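Local coordinates for uncharacterized protein (Treponema denticola ATCC 35404, PDB 6R9N), which senses ferrous iron and oxygen for bacterial chemotaxis, using a di-iron site that stabilises an iron-peroxy species, at residues A[141-146]-A[210-215]; A[154-157]-A[162-165]; A[183-188]-A[234-239]. One frame throughout, in Å; residues are numbered along the deposited sequence.

Contact 1: residues A[141-146]-A[210-215]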
loop_
_atom_site.group_PDB
_atom_site.type_symbol
_atom_site.label_atom_id
_atom_site.label_comp_id
_atom_site.label_asym_id
_atom_site.label_seq_id
_atom_site.Cartn_x
_atom_site.Cartn_y
_atom_site.Cartn_z
ATOM N N CYS A 141 -16.470 8.770 -6.923
ATOM C CA CYS A 141 -15.159 8.189 -6.663
ATOM C C CYS A 141 -14.238 8.579 -7.812
ATOM O O CYS A 141 -14.521 8.263 -8.969
ATOM C CB CYS A 141 -15.261 6.665 -6.564
ATOM S SG CYS A 141 -16.208 6.025 -5.123
ATOM N N ILE A 142 -13.130 9.238 -7.486
ATOM C CA ILE A 142 -12.277 9.901 -8.469
ATOM C C ILE A 142 -11.052 9.023 -8.690
ATOM O O ILE A 142 -10.286 8.809 -7.742
ATOM C CB ILE A 142 -11.866 11.314 -8.015
ATOM C CG1 ILE A 142 -13.098 12.196 -7.765
ATOM C CG2 ILE A 142 -10.909 11.954 -9.030
ATOM C CD1 ILE A 142 -14.127 12.195 -8.925
ATOM N N PRO A 143 -10.833 8.503 -9.896
ATOM C CA PRO A 143 -9.645 7.679 -10.146
ATOM C C PRO A 143 -8.369 8.435 -9.808
ATOM O O PRO A 143 -8.123 9.531 -10.315
ATOM C CB PRO A 143 -9.736 7.378 -11.649
ATOM C CG PRO A 143 -11.163 7.607 -12.011
ATOM C CD PRO A 143 -11.648 8.692 -11.110
ATOM N N SER A 144 -7.527 7.820 -8.980
ATOM C CA SER A 144 -6.295 8.470 -8.532
ATOM C C SER A 144 -5.179 7.458 -8.483
ATOM O O SER A 144 -4.360 7.451 -7.556
ATOM C CB SER A 144 -6.484 9.129 -7.165
ATOM O OG SER A 144 -7.581 10.026 -7.193
ATOM N N HIS A 145 -5.140 6.586 -9.484
ATOM C CA HIS A 145 -4.293 5.411 -9.435
ATOM C C HIS A 145 -2.821 5.783 -9.594
ATOM O O HIS A 145 -2.465 6.765 -10.254
ATOM C CB HIS A 145 -4.738 4.415 -10.512
ATOM C CG HIS A 145 -6.191 4.068 -10.430
ATOM N ND1 HIS A 145 -6.751 3.468 -9.319
ATOM C CD2 HIS A 145 -7.205 4.255 -11.310
ATOM C CE1 HIS A 145 -8.046 3.292 -9.525
ATOM N NE2 HIS A 145 -8.347 3.764 -10.724
ATOM N N PHE A 146 -1.964 4.999 -8.950
ATOM C CA PHE A 146 -0.513 5.183 -9.030
ATOM C C PHE A 146 -0.057 6.522 -8.460
ATOM O O PHE A 146 1.019 7.028 -8.824
ATOM C CB PHE A 146 -0.013 5.010 -10.469
ATOM C CG PHE A 146 -0.189 3.626 -10.976
ATOM C CD1 PHE A 146 0.621 2.606 -10.514
ATOM C CD2 PHE A 146 -1.199 3.325 -11.868
ATOM C CE1 PHE A 146 0.442 1.306 -10.961
ATOM C CE2 PHE A 146 -1.376 2.015 -12.326
ATOM C CZ PHE A 146 -0.558 1.019 -11.874
ATOM N N VAL A 210 -4.492 15.915 -12.729
ATOM C CA VAL A 210 -4.796 17.348 -12.639
ATOM C C VAL A 210 -5.849 17.752 -13.672
ATOM O O VAL A 210 -6.818 18.463 -13.354
ATOM C CB VAL A 210 -3.515 18.185 -12.785
ATOM C CG1 VAL A 210 -3.895 19.617 -13.065
ATOM C CG2 VAL A 210 -2.664 18.072 -11.513
ATOM N N GLU A 211 -5.656 17.327 -14.927
ATOM C CA GLU A 211 -6.606 17.665 -15.990
ATOM C C GLU A 211 -7.998 17.127 -15.681
ATOM O O GLU A 211 -9.009 17.786 -15.962
ATOM C CB GLU A 211 -6.115 17.109 -17.331
ATOM N N TYR A 212 -8.067 15.904 -15.155
ATOM C CA TYR A 212 -9.341 15.321 -14.748
ATOM C C TYR A 212 -9.967 16.136 -13.626
ATOM O O TYR A 212 -11.139 16.533 -13.702
ATOM C CB TYR A 212 -9.113 13.866 -14.315
ATOM C CG TYR A 212 -10.346 13.009 -14.089
ATOM C CD1 TYR A 212 -11.145 13.183 -12.966
ATOM C CD2 TYR A 212 -10.684 11.995 -14.980
ATOM C CE1 TYR A 212 -12.269 12.392 -12.747
ATOM C CE2 TYR A 212 -11.801 11.188 -14.770
ATOM C CZ TYR A 212 -12.585 11.393 -13.644
ATOM O OH TYR A 212 -13.691 10.610 -13.412
ATOM N N VAL A 213 -9.179 16.437 -12.594
ATOM C CA VAL A 213 -9.726 17.111 -11.428
ATOM C C VAL A 213 -10.146 18.530 -11.773
ATOM O O VAL A 213 -11.189 19.002 -11.309
ATOM C CB VAL A 213 -8.702 17.081 -10.276
ATOM C CG1 VAL A 213 -9.046 18.126 -9.190
ATOM C CG2 VAL A 213 -8.630 15.684 -9.690
ATOM N N ARG A 214 -9.392 19.204 -12.648
ATOM C CA ARG A 214 -9.759 20.556 -13.062
ATOM C C ARG A 214 -11.162 20.592 -13.663
ATOM O O ARG A 214 -11.870 21.596 -13.527
ATOM C CB ARG A 214 -8.728 21.101 -14.058
ATOM C CG ARG A 214 -7.527 21.795 -13.419
ATOM C CD ARG A 214 -6.741 22.562 -14.468
ATOM N NE ARG A 214 -5.381 22.958 -14.074
ATOM C CZ ARG A 214 -4.291 22.667 -14.790
ATOM N NH1 ARG A 214 -3.085 23.064 -14.395
ATOM N NH2 ARG A 214 -4.407 21.962 -15.909
ATOM N N ARG A 215 -11.585 19.510 -14.315
ATOM C CA ARG A 215 -12.914 19.488 -14.918
ATOM C C ARG A 215 -14.001 19.375 -13.861
ATOM O O ARG A 215 -15.101 19.903 -14.048
ATOM C CB ARG A 215 -13.033 18.339 -15.910
ATOM C CG ARG A 215 -12.188 18.524 -17.147
ATOM C CD ARG A 215 -12.444 17.400 -18.144
ATOM N NE ARG A 215 -13.766 17.538 -18.750
ATOM C CZ ARG A 215 -14.841 16.849 -18.378
ATOM N NH1 ARG A 215 -16.002 17.053 -18.990
ATOM N NH2 ARG A 215 -14.758 15.948 -17.404
HETATM O O HOH W 1 -16.217 9.191 -11.677
#
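A single water links the hydroxyl of Tyr212 to the strand, weakly on both sides. The water gives one weak bond to Tyr212 OH at 3.4 Å. It gives a second weak bond to Cys141 O at 3.3 Å, and this weak water bridge joins strand and helix. Tyr212 OH also lies 3.6 Å from Pro143 CD. Pro143 brings the CD corner of its ring to the phenol, also reaching Tyr212 CZ at 3.8 Å, and the two side chains cross at about a right angle. The rest of the contact is apolar. Ile142 CG2 comes to the CD1-CE1 side of the tyrosine ring, 4.0 Å from Tyr212 CE1. Ile142 CG2 also touches Val213 CG2 more loosely, at 4.4 Å. With its CG turned anti to the backbone N (chi1 -169°), Tyr212 sends its ring out from the helix to the strand. Ile142 splits its branches: CG2 serves the helix, while CG1 packs on Leu163. Strand 141-143 and helix 210-215 run roughly antiparallel, at 150°, with their axes 9.8 Å apart. This is helix-on-sheet packing within the metallo-beta-lactamase fold of the ODP family. The strand end leads into the loop that carries the iron ligand His148. Val213 continues onto Leu163 of strand 162-164, Val210 packs on helix 232-242, and Pro143 meets Leu254 of the second subunit.

Contact 2: residues A[154-157]-A[162-165]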
loop_
_atom_site.group_PDB
_atom_site.type_symbol
_atom_site.label_atom_id
_atom_site.label_comp_id
_atom_site.label_asym_id
_atom_site.label_seq_id
_atom_site.Cartn_x
_atom_site.Cartn_y
_atom_site.Cartn_z
ATOM N N GLY A 154 -10.081 9.179 -4.916
ATOM C CA GLY A 154 -10.588 10.268 -4.113
ATOM C C GLY A 154 -12.102 10.240 -4.098
ATOM O O GLY A 154 -12.722 9.446 -4.799
ATOM N N LEU A 155 -12.697 11.095 -3.264
ATOM C CA LEU A 155 -14.152 11.207 -3.204
ATOM C C LEU A 155 -14.508 12.674 -3.353
ATOM O O LEU A 155 -14.074 13.504 -2.546
ATOM C CB LEU A 155 -14.708 10.618 -1.889
ATOM C CG LEU A 155 -16.201 10.259 -1.818
ATOM C CD1 LEU A 155 -17.050 11.512 -1.672
ATOM C CD2 LEU A 155 -16.633 9.450 -3.092
ATOM N N TYR A 156 -15.256 12.990 -4.403
ATOM C CA TYR A 156 -15.707 14.348 -4.671
ATOM C C TYR A 156 -17.139 14.478 -4.174
ATOM O O TYR A 156 -18.032 13.766 -4.646
ATOM C CB TYR A 156 -15.634 14.680 -6.157
ATOM C CG TYR A 156 -15.980 16.114 -6.445
ATOM C CD1 TYR A 156 -15.342 17.142 -5.759
ATOM C CD2 TYR A 156 -16.930 16.452 -7.399
ATOM C CE1 TYR A 156 -15.644 18.466 -6.014
ATOM C CE2 TYR A 156 -17.234 17.786 -7.657
ATOM C CZ TYR A 156 -16.585 18.781 -6.955
ATOM O OH TYR A 156 -16.871 20.102 -7.191
ATOM N N ASP A 157 -17.344 15.326 -3.176
ATOM C CA ASP A 157 -18.665 15.568 -2.611
ATOM C C ASP A 157 -19.271 16.668 -3.469
ATOM O O ASP A 157 -18.885 17.834 -3.362
ATOM C CB ASP A 157 -18.544 15.957 -1.138
ATOM C CG ASP A 157 -19.898 16.223 -0.467
ATOM O OD1 ASP A 157 -20.836 15.428 -0.647
ATOM O OD2 ASP A 157 -20.017 17.233 0.262
ATOM N N ILE A 162 -16.180 19.748 -2.344
ATOM C CA ILE A 162 -14.937 19.373 -1.668
ATOM C C ILE A 162 -14.475 18.036 -2.238
ATOM O O ILE A 162 -15.266 17.090 -2.341
ATOM C CB ILE A 162 -15.118 19.283 -0.142
ATOM C CG1 ILE A 162 -15.532 20.643 0.448
ATOM C CG2 ILE A 162 -13.825 18.775 0.519
ATOM C CD1 ILE A 162 -15.996 20.574 1.894
ATOM N N LEU A 163 -13.210 17.972 -2.648
ATOM C CA LEU A 163 -12.574 16.735 -3.070
ATOM C C LEU A 163 -11.715 16.210 -1.924
ATOM O O LEU A 163 -10.711 16.838 -1.552
ATOM C CB LEU A 163 -11.716 16.967 -4.314
ATOM C CG LEU A 163 -10.862 15.778 -4.762
ATOM C CD1 LEU A 163 -11.745 14.630 -5.238
ATOM C CD2 LEU A 163 -9.881 16.181 -5.854
ATOM N N PHE A 164 -12.087 15.055 -1.374
ATOM C CA PHE A 164 -11.161 14.317 -0.517
ATOM C C PHE A 164 -10.175 13.575 -1.421
ATOM O O PHE A 164 -10.586 12.785 -2.272
ATOM C CB PHE A 164 -11.913 13.344 0.389
ATOM C CG PHE A 164 -11.026 12.320 1.057
ATOM C CD1 PHE A 164 -10.113 12.699 2.032
ATOM C CD2 PHE A 164 -11.118 10.977 0.719
ATOM C CE1 PHE A 164 -9.281 11.757 2.644
ATOM C CE2 PHE A 164 -10.292 10.025 1.332
ATOM C CZ PHE A 164 -9.379 10.418 2.294
ATOM N N SER A 165 -8.879 13.831 -1.255
ATOM C CA SER A 165 -7.905 13.469 -2.277
ATOM C C SER A 165 -6.963 12.340 -1.858
ATOM O O SER A 165 -6.025 12.038 -2.593
ATOM C CB SER A 165 -7.090 14.709 -2.667
ATOM O OG SER A 165 -6.434 15.255 -1.529
#
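Leu155 and Phe164 form the tight part of this contact. Their backbones make an antiparallel hydrogen-bonded pair. Leu155 N gives a bond to Phe164 O at 2.9 Å. Phe164 N returns one to Leu155 O at 2.8 Å. Next to it, Gly154 CA comes within 3.1 Å of Phe164 O. A third bond, Asp157 N to Ile162 O, is the straightest, with an N-H...O angle of 166°. The turn end is looser. Ile162 N reaches Asp157 O only weakly, at 3.5 Å, and also bonds to Ser160 OG. The two strands are a beta hairpin. They lie inside the second sheet of the metallo-beta-lactamase fold, flanked by strands 138-143 and 220-222. Just beyond strand 162-164 comes Asp167, which ligates both irons. The side chain of Phe164 lies about 8 Å from a bound iron. Side-chain packing differs between the faces. Tyr156 and Leu163 share one face, where Tyr156 CD1 meets Leu163 CB at 3.9 Å. A chi1 of -175° lays the Tyr156 ring alongside strand 162-164, with its edge to Leu163 N and its CD1 3.4 Å from Ile162 O. On the face of Leu155 and Phe164 the side chains barely meet: Leu155 CB stays 4.5 Å from Phe164 CD2. Asp157 points to this face as well, and its OD2 bonds with Ser160 OG and His17 NE2.

Contact 3: residues A[183-188]-A[234-239]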
loop_
_atom_site.group_PDB
_atom_site.type_symbol
_atom_site.label_atom_id
_atom_site.label_comp_id
_atom_site.label_asym_id
_atom_site.label_seq_id
_atom_site.Cartn_x
_atom_site.Cartn_y
_atom_site.Cartn_z
ATOM N N GLU A 183 -2.536 28.736 3.863
ATOM C CA GLU A 183 -2.697 30.101 3.349
ATOM C C GLU A 183 -1.452 30.688 2.700
ATOM O O GLU A 183 -1.540 31.734 2.063
ATOM C CB GLU A 183 -3.291 31.057 4.374
ATOM C CG GLU A 183 -4.836 30.789 4.554
ATOM C CD GLU A 183 -5.621 31.100 3.275
ATOM O OE1 GLU A 183 -6.604 30.393 2.971
ATOM O OE2 GLU A 183 -5.218 32.013 2.516
ATOM N N ASP A 184 -0.314 30.017 2.767
ATOM C CA ASP A 184 0.843 30.460 1.991
ATOM C C ASP A 184 1.428 29.220 1.333
ATOM O O ASP A 184 2.052 28.393 2.006
ATOM C CB ASP A 184 1.891 31.192 2.837
ATOM C CG ASP A 184 3.100 31.613 2.017
ATOM O OD1 ASP A 184 2.915 32.078 0.848
ATOM O OD2 ASP A 184 4.243 31.443 2.509
ATOM N N PHE A 185 1.181 29.091 0.026
ATOM C CA PHE A 185 1.636 27.915 -0.706
ATOM C C PHE A 185 3.145 27.754 -0.615
ATOM O O PHE A 185 3.650 26.627 -0.514
ATOM C CB PHE A 185 1.193 27.991 -2.165
ATOM C CG PHE A 185 1.321 26.689 -2.891
ATOM C CD1 PHE A 185 0.491 25.633 -2.574
ATOM C CD2 PHE A 185 2.286 26.509 -3.866
ATOM C CE1 PHE A 185 0.620 24.420 -3.217
ATOM C CE2 PHE A 185 2.418 25.302 -4.528
ATOM C CZ PHE A 185 1.584 24.250 -4.199
ATOM N N GLU A 186 3.886 28.865 -0.629
ATOM C CA GLU A 186 5.337 28.765 -0.539
ATOM C C GLU A 186 5.780 28.260 0.823
ATOM O O GLU A 186 6.755 27.513 0.906
ATOM C CB GLU A 186 5.998 30.119 -0.818
ATOM C CG GLU A 186 5.877 30.608 -2.232
ATOM C CD GLU A 186 6.635 29.730 -3.192
ATOM O OE1 GLU A 186 7.694 29.186 -2.799
ATOM O OE2 GLU A 186 6.165 29.574 -4.340
ATOM N N LYS A 187 5.085 28.636 1.900
ATOM C CA LYS A 187 5.452 28.089 3.203
ATOM C C LYS A 187 5.028 26.632 3.333
ATOM O O LYS A 187 5.643 25.865 4.085
ATOM C CB LYS A 187 4.820 28.911 4.327
ATOM C CG LYS A 187 5.676 30.046 4.856
ATOM C CD LYS A 187 5.338 30.370 6.313
ATOM C CE LYS A 187 5.828 31.761 6.703
ATOM N NZ LYS A 187 4.755 32.574 7.353
ATOM N N HIS A 188 3.964 26.240 2.629
ATOM C CA HIS A 188 3.492 24.862 2.678
ATOM C C HIS A 188 4.338 23.925 1.831
ATOM O O HIS A 188 4.471 22.746 2.171
ATOM C CB HIS A 188 2.046 24.798 2.205
ATOM C CG HIS A 188 1.336 23.548 2.610
ATOM N ND1 HIS A 188 1.047 23.251 3.925
ATOM C CD2 HIS A 188 0.841 22.526 1.873
ATOM C CE1 HIS A 188 0.400 22.101 3.980
ATOM N NE2 HIS A 188 0.262 21.642 2.749
ATOM N N VAL A 234 -6.302 25.919 -4.144
ATOM C CA VAL A 234 -6.621 24.814 -5.050
ATOM C C VAL A 234 -5.900 24.997 -6.375
ATOM O O VAL A 234 -5.209 24.093 -6.854
ATOM C CB VAL A 234 -8.139 24.706 -5.277
ATOM C CG1 VAL A 234 -8.410 23.684 -6.395
ATOM C CG2 VAL A 234 -8.885 24.354 -3.978
ATOM N N ASN A 235 -6.065 26.172 -6.990
ATOM C CA ASN A 235 -5.344 26.491 -8.219
ATOM C C ASN A 235 -3.841 26.386 -8.017
ATOM O O ASN A 235 -3.126 25.855 -8.874
ATOM C CB ASN A 235 -5.708 27.891 -8.702
ATOM C CG ASN A 235 -6.971 27.904 -9.517
ATOM O OD1 ASN A 235 -7.357 26.885 -10.097
ATOM N ND2 ASN A 235 -7.644 29.056 -9.554
ATOM N N ASN A 236 -3.342 26.926 -6.909
ATOM C CA ASN A 236 -1.908 26.894 -6.665
ATOM C C ASN A 236 -1.408 25.457 -6.624
ATOM O O ASN A 236 -0.434 25.110 -7.294
ATOM C CB ASN A 236 -1.586 27.607 -5.354
ATOM C CG ASN A 236 -1.555 29.115 -5.499
ATOM O OD1 ASN A 236 -1.518 29.647 -6.611
ATOM N ND2 ASN A 236 -1.544 29.812 -4.374
ATOM N N PHE A 237 -2.095 24.598 -5.872
ATOM C CA PHE A 237 -1.660 23.212 -5.770
ATOM C C PHE A 237 -1.726 22.513 -7.125
ATOM O O PHE A 237 -0.763 21.865 -7.556
ATOM C CB PHE A 237 -2.503 22.458 -4.738
ATOM C CG PHE A 237 -2.184 20.999 -4.698
ATOM C CD1 PHE A 237 -1.024 20.555 -4.078
ATOM C CD2 PHE A 237 -2.981 20.086 -5.350
ATOM C CE1 PHE A 237 -0.706 19.221 -4.069
ATOM C CE2 PHE A 237 -2.660 18.753 -5.349
ATOM C CZ PHE A 237 -1.517 18.317 -4.704
ATOM N N LEU A 238 -2.861 22.641 -7.816
ATOM C CA LEU A 238 -3.018 21.974 -9.106
ATOM C C LEU A 238 -1.959 22.430 -10.105
ATOM O O LEU A 238 -1.391 21.604 -10.834
ATOM C CB LEU A 238 -4.419 22.228 -9.661
ATOM C CG LEU A 238 -5.550 21.671 -8.803
ATOM C CD1 LEU A 238 -6.919 21.890 -9.442
ATOM C CD2 LEU A 238 -5.295 20.202 -8.542
ATOM N N ASN A 239 -1.667 23.736 -10.148
ATOM C CA ASN A 239 -0.651 24.224 -11.082
ATOM C C ASN A 239 0.710 23.626 -10.762
ATOM O O ASN A 239 1.425 23.163 -11.663
ATOM C CB ASN A 239 -0.576 25.754 -11.047
ATOM C CG ASN A 239 -1.811 26.414 -11.631
ATOM O OD1 ASN A 239 -2.606 25.775 -12.336
ATOM N ND2 ASN A 239 -1.985 27.703 -11.339
#
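Phe185 in the first turn of helix 185-199 packs on Asn236 and Phe237 of helix 232-242. This is a helix-to-helix contact between two helices of an ODP-type metallo-beta-lactamase fold. The first segment enters at Glu183, whose OE1 makes a long, weak ion pair with Lys230. Asp184 follows at the N-cap. Its OD2 accepts a weak capping bond from Lys187 N at 3.0 Å, and its carbonyl O accepts from His188 N. Phe185 then carries the contact. A chi1 of -166° swings the Phe185 ring away from its own backbone N and across to helix 232-242. Asn236 CB sits over a face of that ring in a CH-pi contact, 4.1 Å from the Phe185 centroid and 20° off the normal. The Phe185 and Asn236 side chains run antiparallel alongside each other, and the amide is tilted 48° from the ring. The backbone also joins in: Asn236 O lies over a face of the ring, 3.8 Å from Phe185 CZ. At its far end the ring reaches Phe237, with Phe185 CE1 3.6 Å from Phe237 CA. Phe185 CE1 also lies at the edge of the Phe237 ring. One turn on, His188 meets the ring of Tyr229 nearly at right angles, and Phe237 meets that same tyrosine. The Asn236 amide is held within its own helix, through a hydrogen bond from Asn236 ND2 to Gln233 OE1.

From the N terminus, strand 138-143 opens contact 1 first. Strands 153-157 and 162-164 come next and close the short hairpin of contact 2, nested inside the longer loop of contact 1. Helix 185-199 then opens contact 3. Helix 203-215 closes contact 1 before helix 232-242 closes contact 3, so these two loops cross. Contacts 1 and 2 meet in one sheet: Ile142 N probably hydrogen-bonds to Gly154 O across neighbouring strands. Contacts 1 and 3 meet between helices, where Val210 and Arg214 pack on Leu238. Contacts 2 and 3 do not touch. Contact 2 pairs strands within the second sheet, contact 1 joins that sheet to helix 203-215, and contact 3 joins helices 185-199 and 232-242.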